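Local coordinates for protein isocitrate dehydrogenase [NAD] subunit 1, mitochondrial (Saccharomyces cerevisiae, PDB 3BLX) that catalyses, within an octamer of two kinds of subunit, the NAD-dependent oxidative decarboxylation of isocitrate to 2-oxoglutarate in the citric acid cycle and also binds RNA, at residues 286-291 against 333-338. Sequence-based numbering, arbitrary orientation.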
loop_
_atom_site.group_PDB
_atom_site.type_symbol
_atom_site.label_atom_id
_atom_site.label_comp_id
_atom_site.label_asym_id
_atom_site.label_seq_id
_atom_site.Cartn_x
_atom_site.Cartn_y
_atom_site.Cartn_z
ATOM N N ALA E 286 -3.138 30.106 37.351
ATOM C CA ALA E 286 -3.979 29.143 36.621
ATOM C C ALA E 286 -4.120 27.772 37.316
ATOM O O ALA E 286 -3.202 27.327 37.983
ATOM C CB ALA E 286 -3.450 28.974 35.227
ATOM N N ASN E 287 -5.273 27.124 37.179
ATOM C CA ASN E 287 -5.466 25.802 37.761
ATOM C C ASN E 287 -4.847 24.720 36.891
ATOM O O ASN E 287 -5.235 24.579 35.731
ATOM C CB ASN E 287 -6.958 25.518 37.950
ATOM C CG ASN E 287 -7.210 24.390 38.932
ATOM O OD1 ASN E 287 -6.271 23.716 39.372
ATOM N ND2 ASN E 287 -8.480 24.176 39.286
ATOM N N PRO E 288 -3.880 23.942 37.439
ATOM C CA PRO E 288 -3.173 22.903 36.677
ATOM C C PRO E 288 -3.891 21.564 36.721
ATOM O O PRO E 288 -3.428 20.646 36.068
ATOM C CB PRO E 288 -1.838 22.764 37.406
ATOM C CG PRO E 288 -1.976 23.545 38.666
ATOM C CD PRO E 288 -3.396 23.982 38.823
ATOM N N THR E 289 -4.986 21.461 37.474
ATOM C CA THR E 289 -5.711 20.202 37.662
ATOM C C THR E 289 -6.046 19.428 36.363
ATOM O O THR E 289 -5.819 18.224 36.280
ATOM C CB THR E 289 -7.009 20.433 38.497
ATOM O OG1 THR E 289 -6.657 20.966 39.767
ATOM C CG2 THR E 289 -7.758 19.162 38.714
ATOM N N ALA E 290 -6.584 20.128 35.367
ATOM C CA ALA E 290 -7.002 19.515 34.117
ATOM C C ALA E 290 -5.812 18.911 33.418
ATOM O O ALA E 290 -5.871 17.790 32.965
ATOM C CB ALA E 290 -7.710 20.530 33.208
ATOM N N MET E 291 -4.727 19.660 33.338
ATOM C CA MET E 291 -3.478 19.144 32.782
ATOM C C MET E 291 -2.937 17.934 33.574
ATOM O O MET E 291 -2.559 16.939 32.990
ATOM C CB MET E 291 -2.422 20.247 32.706
ATOM C CG MET E 291 -1.244 19.872 31.911
ATOM S SD MET E 291 -1.710 19.456 30.239
ATOM C CE MET E 291 -2.134 21.058 29.591
ATOM N N SER E 333 -4.167 30.409 46.569
ATOM C CA SER E 333 -2.793 30.022 46.288
ATOM C C SER E 333 -2.455 30.047 44.800
ATOM O O SER E 333 -3.335 29.943 43.942
ATOM C CB SER E 333 -2.542 28.636 46.861
ATOM O OG SER E 333 -3.311 28.484 48.040
ATOM N N SER E 334 -1.170 30.194 44.507
ATOM C CA SER E 334 -0.657 30.176 43.136
ATOM C C SER E 334 -0.563 28.747 42.599
ATOM O O SER E 334 -0.672 27.782 43.363
ATOM C CB SER E 334 0.739 30.799 43.102
ATOM O OG SER E 334 1.705 29.902 43.628
ATOM N N THR E 335 -0.333 28.606 41.295
ATOM C CA THR E 335 -0.302 27.272 40.710
ATOM C C THR E 335 0.873 26.517 41.318
ATOM O O THR E 335 0.763 25.345 41.615
ATOM C CB THR E 335 -0.310 27.249 39.127
ATOM O OG1 THR E 335 0.931 26.763 38.618
ATOM C CG2 THR E 335 -0.576 28.610 38.529
ATOM N N THR E 336 1.975 27.222 41.536
ATOM C CA THR E 336 3.154 26.683 42.206
ATOM C C THR E 336 2.877 26.155 43.623
ATOM O O THR E 336 3.339 25.073 43.991
ATOM C CB THR E 336 4.259 27.745 42.262
ATOM O OG1 THR E 336 5.066 27.625 41.094
ATOM C CG2 THR E 336 5.151 27.573 43.481
ATOM N N ASP E 337 2.121 26.914 44.415
ATOM C CA ASP E 337 1.761 26.478 45.758
ATOM C C ASP E 337 0.992 25.170 45.676
ATOM O O ASP E 337 1.246 24.225 46.420
ATOM C CB ASP E 337 0.909 27.533 46.481
ATOM C CG ASP E 337 1.692 28.812 46.811
ATOM O OD1 ASP E 337 2.952 28.755 46.885
ATOM O OD2 ASP E 337 1.041 29.876 46.993
ATOM N N PHE E 338 0.042 25.130 44.760
ATOM C CA PHE E 338 -0.830 23.984 44.591
ATOM C C PHE E 338 -0.010 22.764 44.193
ATOM O O PHE E 338 -0.201 21.676 44.729
ATOM C CB PHE E 338 -1.896 24.318 43.540
ATOM C CG PHE E 338 -2.903 23.245 43.327
ATOM C CD1 PHE E 338 -3.713 22.831 44.358
ATOM C CD2 PHE E 338 -3.054 22.661 42.083
ATOM C CE1 PHE E 338 -4.657 21.841 44.161
ATOM C CE2 PHE E 338 -3.994 21.667 41.880
ATOM C CZ PHE E 338 -4.795 21.257 42.920
#
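The Phe338 ring meets segment 286-291 through its CD2-CE2-CZ side, where three groups approach obliquely: Pro288 CD lies 3.5 Å from CD2, Thr289 OG1 lies 3.5 Å from CE2, and Asn287 OD1 stands farther off, its amide plane turned 79° to the ring. Phe338 swings its ring toward the proline and Thr289 because chi1 is -177°, with CG anti to N, while Thr318 and Ile319 of helix 306-320 also pack on it. Pro288 touches both Phe338 and Thr335, its CG lying 4.1 Å from Thr335 CB. Beyond it, the Thr335 side chain lies against the Ala286 backbone, CG2 facing the carbonyl oxygen.

Asn287 OD1 accepts two bonds from one face of its amide: Thr289 N at 3.2 Å, well above the carbonyl plane, and Thr289 OG1 at 2.8 Å, tilted 32° from it. ND2 bonds to Asp328 OD1, so both ends of the amide are held. With Asn287 replaced by alanine, Thr289 N and OG1 would probably lose this shared acceptor and Asp328 OD1 its amide donor. On the other segment, Ser334 OG accepts from Asp337 N at 3.1 Å, and Ser334 N returns a weak bond to Asp337 OD2. The arrangement is a buried junction of two helix N-termini, 289-302 with its asparagine-capped entry turn and 335-347 with a Ser334-Asp337 capping box.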